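PDB 3CYP: motility protein B from Helicobacter pylori, which probably forms, with MotA, the stator of the flagellar motor and fastens the torque-generating machinery to the cell wall through its periplasmic C-terminal domain. Local coordinates for residues D13-Q17 and D18-Y22; R68-K71 and V72-Y76; S125-D128 and N129-P133. All coordinates share one frame; numbering follows the deposited sequence.

Contact 1. Residues D13-Q17 and D18-Y22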
# COMPACT_ATOMS: atom_id res chain seq x y z
N ASP B 13 -7.82 9.87 11.79
CA ASP B 13 -7.78 8.87 10.70
C ASP B 13 -8.91 7.84 10.82
O ASP B 13 -8.88 6.79 10.16
CB ASP B 13 -6.41 8.19 10.61
CG ASP B 13 -6.05 7.42 11.86
OD1 ASP B 13 -6.79 7.43 12.87
OD2 ASP B 13 -4.97 6.79 11.82
N ALA B 14 -9.91 8.15 11.64
CA ALA B 14 -11.08 7.31 11.83
C ALA B 14 -11.98 7.22 10.59
O ALA B 14 -12.23 8.23 9.93
CB ALA B 14 -11.90 7.81 13.01
N ILE B 15 -12.45 6.00 10.30
CA ILE B 15 -13.38 5.72 9.21
C ILE B 15 -14.74 5.39 9.84
O ILE B 15 -14.94 4.30 10.35
CB ILE B 15 -12.84 4.58 8.29
CG1 ILE B 15 -11.55 5.05 7.62
CG2 ILE B 15 -13.87 4.21 7.22
CD1 ILE B 15 -10.88 3.97 6.83
N ASN B 16 -15.66 6.35 9.82
CA ASN B 16 -16.94 6.15 10.47
C ASN B 16 -17.87 5.34 9.58
O ASN B 16 -17.49 4.87 8.48
CB ASN B 16 -17.55 7.50 10.95
CG ASN B 16 -18.00 8.43 9.81
OD1 ASN B 16 -18.07 8.04 8.63
ND2 ASN B 16 -18.31 9.68 10.17
N GLN B 17 -19.10 5.15 10.04
CA GLN B 17 -20.03 4.30 9.31
C GLN B 17 -20.42 4.87 7.96
O GLN B 17 -20.57 4.13 6.99
CB GLN B 17 -21.27 4.03 10.15
CG GLN B 17 -21.10 2.91 11.12
CD GLN B 17 -22.45 2.44 11.68
OE1 GLN B 17 -23.04 3.11 12.53
NE2 GLN B 17 -22.94 1.30 11.18
N ASP B 18 -20.60 6.18 7.88
CA ASP B 18 -20.94 6.81 6.62
C ASP B 18 -19.79 6.59 5.65
O ASP B 18 -20.02 6.34 4.45
CB ASP B 18 -21.18 8.29 6.80
CG ASP B 18 -22.59 8.58 7.27
OD1 ASP B 18 -22.84 9.73 7.65
OD2 ASP B 18 -23.42 7.64 7.28
N MET B 19 -18.56 6.70 6.15
CA MET B 19 -17.40 6.54 5.24
C MET B 19 -17.25 5.08 4.82
O MET B 19 -16.89 4.82 3.66
CB MET B 19 -16.10 7.05 5.86
CG MET B 19 -15.01 7.25 4.78
SD MET B 19 -13.38 7.65 5.45
CE MET B 19 -13.66 9.32 6.01
N MET B 20 -17.52 4.12 5.69
CA MET B 20 -17.49 2.67 5.32
C MET B 20 -18.47 2.42 4.17
O MET B 20 -18.15 1.76 3.17
CB MET B 20 -17.86 1.79 6.50
CG MET B 20 -16.76 1.74 7.53
SD MET B 20 -15.26 0.89 6.95
CE MET B 20 -15.82 -0.84 6.90
N LEU B 21 -19.66 2.98 4.29
CA LEU B 21 -20.68 2.79 3.27
C LEU B 21 -20.24 3.38 1.94
O LEU B 21 -20.51 2.80 0.89
CB LEU B 21 -21.98 3.46 3.66
CG LEU B 21 -22.85 2.66 4.59
CD1 LEU B 21 -23.89 3.64 5.19
CD2 LEU B 21 -23.47 1.51 3.84
N TYR B 22 -19.58 4.52 1.98
CA TYR B 22 -19.13 5.19 0.74
C TYR B 22 -17.96 4.39 0.15
O TYR B 22 -17.92 4.10 -1.07
CB TYR B 22 -18.78 6.65 0.98
CG TYR B 22 -18.45 7.48 -0.25
CD1 TYR B 22 -18.82 7.08 -1.52
CD2 TYR B 22 -17.78 8.69 -0.12
CE1 TYR B 22 -18.51 7.83 -2.62
CE2 TYR B 22 -17.44 9.45 -1.22
CZ TYR B 22 -17.84 9.03 -2.47
OH TYR B 22 -17.52 9.78 -3.57
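Asn16 has its CG between its own backbone N and carbonyl carbon (chi1 69°), and this turns the side-chain amide back over the first turn of the helix, toward the backbone N of Met19. Asn16 OD1 accepts from Met19 N at 2.9 Å. The donor lies nearly in line with the side-chain C=O, at a C=O...N angle of 168°. The backbone O of Asn16 takes Met20 N, also at 2.9 Å, and Gln17 O takes Leu21 N at 3.1 Å. Asn16 thus receives two backbone N-H groups of the first turn, one on its side chain and one on its main chain.

Beside the cap, Ile15 meets two methionines, each crossing it at about a right angle. Its CG1 branch touches Met19 SD at 3.8 Å. Its CG2 branch touches Met20 SD at 3.6 Å. Met19 CG stands anti to the backbone N (chi1 -163°), and its thioether reaches back to Ile15. Ile15 also packs on Arg68 and Val69 of helix 58-75, and Met20 packs on Val72. The apolar pairs therefore face that helix. The arrangement is an asparagine N-cap with a hydrophobic staple, Ile15 to Met20, at the start of helix 17-30 in an OmpA-like domain.

Contact 2. Residues R68-K71 and V72-Y76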
# COMPACT_ATOMS: atom_id res chain seq x y z
N ARG B 68 -5.47 3.10 5.40
CA ARG B 68 -6.67 2.57 6.03
C ARG B 68 -7.82 2.47 5.04
O ARG B 68 -8.52 1.48 5.03
CB ARG B 68 -7.08 3.43 7.24
CG ARG B 68 -6.13 3.16 8.42
CD ARG B 68 -6.36 4.01 9.63
NE ARG B 68 -7.77 4.28 9.92
CZ ARG B 68 -8.58 3.50 10.64
NH1 ARG B 68 -8.19 2.33 11.13
NH2 ARG B 68 -9.82 3.89 10.85
N VAL B 69 -7.98 3.47 4.20
CA VAL B 69 -9.01 3.42 3.16
C VAL B 69 -8.69 2.25 2.24
O VAL B 69 -9.57 1.47 1.84
CB VAL B 69 -9.15 4.73 2.41
CG1 VAL B 69 -9.98 4.53 1.12
CG2 VAL B 69 -9.84 5.75 3.36
N MET B 70 -7.43 2.13 1.83
CA MET B 70 -7.01 1.02 0.94
C MET B 70 -7.33 -0.38 1.54
O MET B 70 -7.83 -1.29 0.84
CB MET B 70 -5.53 1.13 0.57
CG MET B 70 -5.20 0.23 -0.57
SD MET B 70 -3.40 0.11 -0.85
CE MET B 70 -2.87 -0.77 0.61
N LYS B 71 -7.06 -0.55 2.84
CA LYS B 71 -7.35 -1.81 3.52
C LYS B 71 -8.82 -2.12 3.45
O LYS B 71 -9.21 -3.27 3.19
CB LYS B 71 -6.96 -1.75 5.00
CG LYS B 71 -5.49 -1.77 5.23
CD LYS B 71 -5.19 -2.40 6.58
CE LYS B 71 -5.56 -1.51 7.71
NZ LYS B 71 -5.20 -2.25 9.00
N VAL B 72 -9.67 -1.09 3.65
CA VAL B 72 -11.11 -1.29 3.53
C VAL B 72 -11.55 -1.70 2.15
O VAL B 72 -12.33 -2.64 1.98
CB VAL B 72 -11.92 -0.10 4.04
CG1 VAL B 72 -13.43 -0.39 3.84
CG2 VAL B 72 -11.62 0.11 5.52
N LEU B 73 -10.99 -1.06 1.12
CA LEU B 73 -11.30 -1.49 -0.23
C LEU B 73 -10.99 -3.00 -0.45
O LEU B 73 -11.71 -3.74 -1.14
CB LEU B 73 -10.53 -0.69 -1.31
CG LEU B 73 -10.98 0.78 -1.41
CD1 LEU B 73 -9.97 1.65 -2.16
CD2 LEU B 73 -12.38 0.85 -2.02
N ILE B 74 -9.86 -3.43 0.08
CA ILE B 74 -9.45 -4.82 -0.05
C ILE B 74 -10.38 -5.75 0.74
O ILE B 74 -10.76 -6.80 0.26
CB ILE B 74 -7.97 -4.99 0.37
CG1 ILE B 74 -7.09 -4.30 -0.66
CG2 ILE B 74 -7.59 -6.49 0.54
CD1 ILE B 74 -5.62 -4.05 -0.19
N GLN B 75 -10.77 -5.32 1.92
CA GLN B 75 -11.82 -6.05 2.65
C GLN B 75 -13.09 -6.27 1.85
O GLN B 75 -13.76 -7.28 1.99
CB GLN B 75 -12.18 -5.33 3.96
CG GLN B 75 -11.09 -5.38 5.00
CD GLN B 75 -11.52 -4.73 6.29
OE1 GLN B 75 -11.62 -3.51 6.38
NE2 GLN B 75 -11.85 -5.56 7.31
N TYR B 76 -13.48 -5.26 1.06
CA TYR B 76 -14.67 -5.33 0.23
C TYR B 76 -14.43 -6.04 -1.13
O TYR B 76 -15.33 -6.08 -1.99
CB TYR B 76 -15.21 -3.94 0.03
CG TYR B 76 -15.97 -3.32 1.21
CD1 TYR B 76 -15.63 -2.08 1.73
CD2 TYR B 76 -17.06 -3.97 1.76
CE1 TYR B 76 -16.38 -1.48 2.79
CE2 TYR B 76 -17.80 -3.40 2.77
CZ TYR B 76 -17.47 -2.16 3.28
OH TYR B 76 -18.25 -1.63 4.30
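Val72 lays its CG2 branch over the backbone carbonyl of Arg68, with CG2 3.4 Å from Arg68 O. The same oxygen accepts from Val72 N at 3.1 Å, so Val72 meets it with both its N-H and a methyl. The next residues repeat this. Leu73 CG rests 3.6 Å from Val69 O, and Leu73 N bonds to that oxygen. Ile74 CG1 lies beside the backbone N (chi1 -69°), which brings it 3.4 Å from Met70 O, the acceptor of Ile74 N. Gln75 CG comes equally close to Lys71 O, at 3.4 Å, and Gln75 N bonds to this oxygen at 2.9 Å.

The N-H to O bonds are the i to i+4 bonds of helix 58-75, the crossover helix of the beta-alpha-beta unit formed with strands 38-44 and 83-87. Val69 and Leu73 face the sheet, where both pack on Val41. Their side chains meet loosely, CG1 of Val69 to CD1 of Leu73 at 4.4 Å. Met70 and Ile74 both pack on Leu83. With Lys71 they touch Tyr67 of the second subunit. On another side, Val72 packs on Ile15 and Ile23, and the guanidinium of Arg68 donates from NE to Asp13 O.

Contact 3. Residues S125-D128 and N129-P133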
# COMPACT_ATOMS: atom_id res chain seq x y z
N SER B 125 -18.74 5.26 -17.64
CA SER B 125 -20.08 4.65 -17.73
C SER B 125 -20.41 4.00 -16.41
O SER B 125 -21.53 4.14 -15.92
CB SER B 125 -20.21 3.62 -18.83
OG SER B 125 -20.18 4.25 -20.09
N ILE B 126 -19.43 3.30 -15.87
CA ILE B 126 -19.59 2.55 -14.62
C ILE B 126 -19.84 3.52 -13.47
O ILE B 126 -20.72 3.28 -12.61
CB ILE B 126 -18.37 1.60 -14.39
CG1 ILE B 126 -18.50 0.35 -15.27
CG2 ILE B 126 -18.24 1.13 -12.89
CD1 ILE B 126 -17.21 -0.51 -15.46
N LEU B 127 -19.08 4.61 -13.42
CA LEU B 127 -19.31 5.65 -12.40
C LEU B 127 -20.70 6.23 -12.54
O LEU B 127 -21.40 6.38 -11.54
CB LEU B 127 -18.30 6.77 -12.53
CG LEU B 127 -16.90 6.33 -12.06
CD1 LEU B 127 -15.96 7.44 -12.45
CD2 LEU B 127 -16.88 6.02 -10.54
N ASP B 128 -21.10 6.54 -13.76
CA ASP B 128 -22.46 7.03 -14.06
C ASP B 128 -23.54 6.09 -13.57
O ASP B 128 -24.51 6.56 -12.97
CB ASP B 128 -22.63 7.19 -15.56
CG ASP B 128 -22.15 8.50 -16.04
OD1 ASP B 128 -21.80 9.35 -15.18
OD2 ASP B 128 -22.15 8.69 -17.27
N ASN B 129 -23.40 4.80 -13.86
CA ASN B 129 -24.39 3.80 -13.50
C ASN B 129 -24.57 3.71 -11.99
O ASN B 129 -25.69 3.57 -11.48
CB ASN B 129 -24.01 2.42 -14.02
CG ASN B 129 -24.04 2.33 -15.53
OD1 ASN B 129 -23.47 1.41 -16.10
ND2 ASN B 129 -24.69 3.28 -16.17
N GLU B 130 -23.48 3.82 -11.26
CA GLU B 130 -23.56 3.78 -9.80
C GLU B 130 -24.07 5.08 -9.18
O GLU B 130 -24.90 5.04 -8.26
CB GLU B 130 -22.18 3.48 -9.20
CG GLU B 130 -22.15 3.41 -7.66
CD GLU B 130 -23.10 2.35 -7.09
OE1 GLU B 130 -23.40 1.35 -7.79
OE2 GLU B 130 -23.55 2.51 -5.94
N PHE B 131 -23.55 6.23 -9.62
CA PHE B 131 -23.74 7.48 -8.91
C PHE B 131 -24.80 8.38 -9.56
O PHE B 131 -25.21 9.36 -8.94
CB PHE B 131 -22.39 8.21 -8.72
CG PHE B 131 -21.45 7.49 -7.77
CD1 PHE B 131 -21.61 7.58 -6.38
CD2 PHE B 131 -20.42 6.69 -8.25
CE1 PHE B 131 -20.78 6.89 -5.53
CE2 PHE B 131 -19.59 6.01 -7.39
CZ PHE B 131 -19.77 6.11 -6.02
N ASN B 132 -25.25 8.01 -10.77
CA ASN B 132 -26.35 8.69 -11.45
C ASN B 132 -27.21 7.65 -12.18
O ASN B 132 -27.33 7.65 -13.40
CB ASN B 132 -25.81 9.75 -12.42
CG ASN B 132 -26.90 10.67 -12.94
OD1 ASN B 132 -27.80 10.25 -13.67
ND2 ASN B 132 -26.84 11.94 -12.56
N PRO B 133 -27.82 6.71 -11.41
CA PRO B 133 -28.41 5.46 -11.94
C PRO B 133 -29.33 5.49 -13.18
O PRO B 133 -29.19 4.64 -14.08
CB PRO B 133 -29.18 4.90 -10.74
CG PRO B 133 -28.64 5.54 -9.57
CD PRO B 133 -28.00 6.82 -9.95
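The Phe131 ring meets Leu127, with CE2 of the ring 4.2 Å from CD2 of Leu127. The two side chains cross obliquely, one turn apart. With chi1 at -68°, the ring of Phe131 stands beside its backbone N and leans back toward the preceding turn. Its CD2 comes 3.4 Å from Leu127 O, which sits at the ring edge, near the ring plane. Glu130 CG approaches one face of the same ring, 3.6 Å above the plane and offset toward the rim.

Backbone hydrogen bonds hold the turns together. Leu127 O accepts from Phe131 N at 2.9 Å, so this oxygen meets both the N-H and the ring edge of one residue. Ser125 O accepts from Asn129 N, also at 2.9 Å. The last bond runs from Asn132 N to Asp128 O at 2.7 Å, bent to an N-H...O angle of 140°. Asn132 was modelled in two conformers, so this detail is less certain. Here the chain leaves helical geometry.

Asn129 also folds its side chain back, with CG 3.1 Å from Ser125 O, but neither OD1 nor ND2 hydrogen-bonds this oxygen.

The charged interactions reach outside the segments. Glu130 OE2 forms a salt bridge with Arg25, and OE1 forms one with Lys28. The two carboxylate oxygens thus tie the end of this helix to helix 17-30.

Helix 117-131 follows strand 108-114 and is the last helix of the chain. Its final turns lie against helix 17-30, with Ile126 and Glu130 on Ile29, and Phe131 on Tyr22 and Arg25.

Contact 2 is partly buried, with four buried residues, whereas contacts 1 and 3 lie at the surface. All three are local to a helix, but at different places: a start in contact 1, the later turns and end of a crossover helix in contact 2, and the C-terminal end of the last helix in contact 3. Contact 1 adds a side-chain cap. Contact 2 has backbone bonds, with side chains turned to the sheet, helix 17-30 and the second subunit. Contact 3 adds an aromatic ring. Contacts 1 and 3 both involve helix 17-30, and contacts 1 and 2 bring its start against helix 58-75. Contacts 2 and 3 stay about 10 Å apart at their nearest atoms.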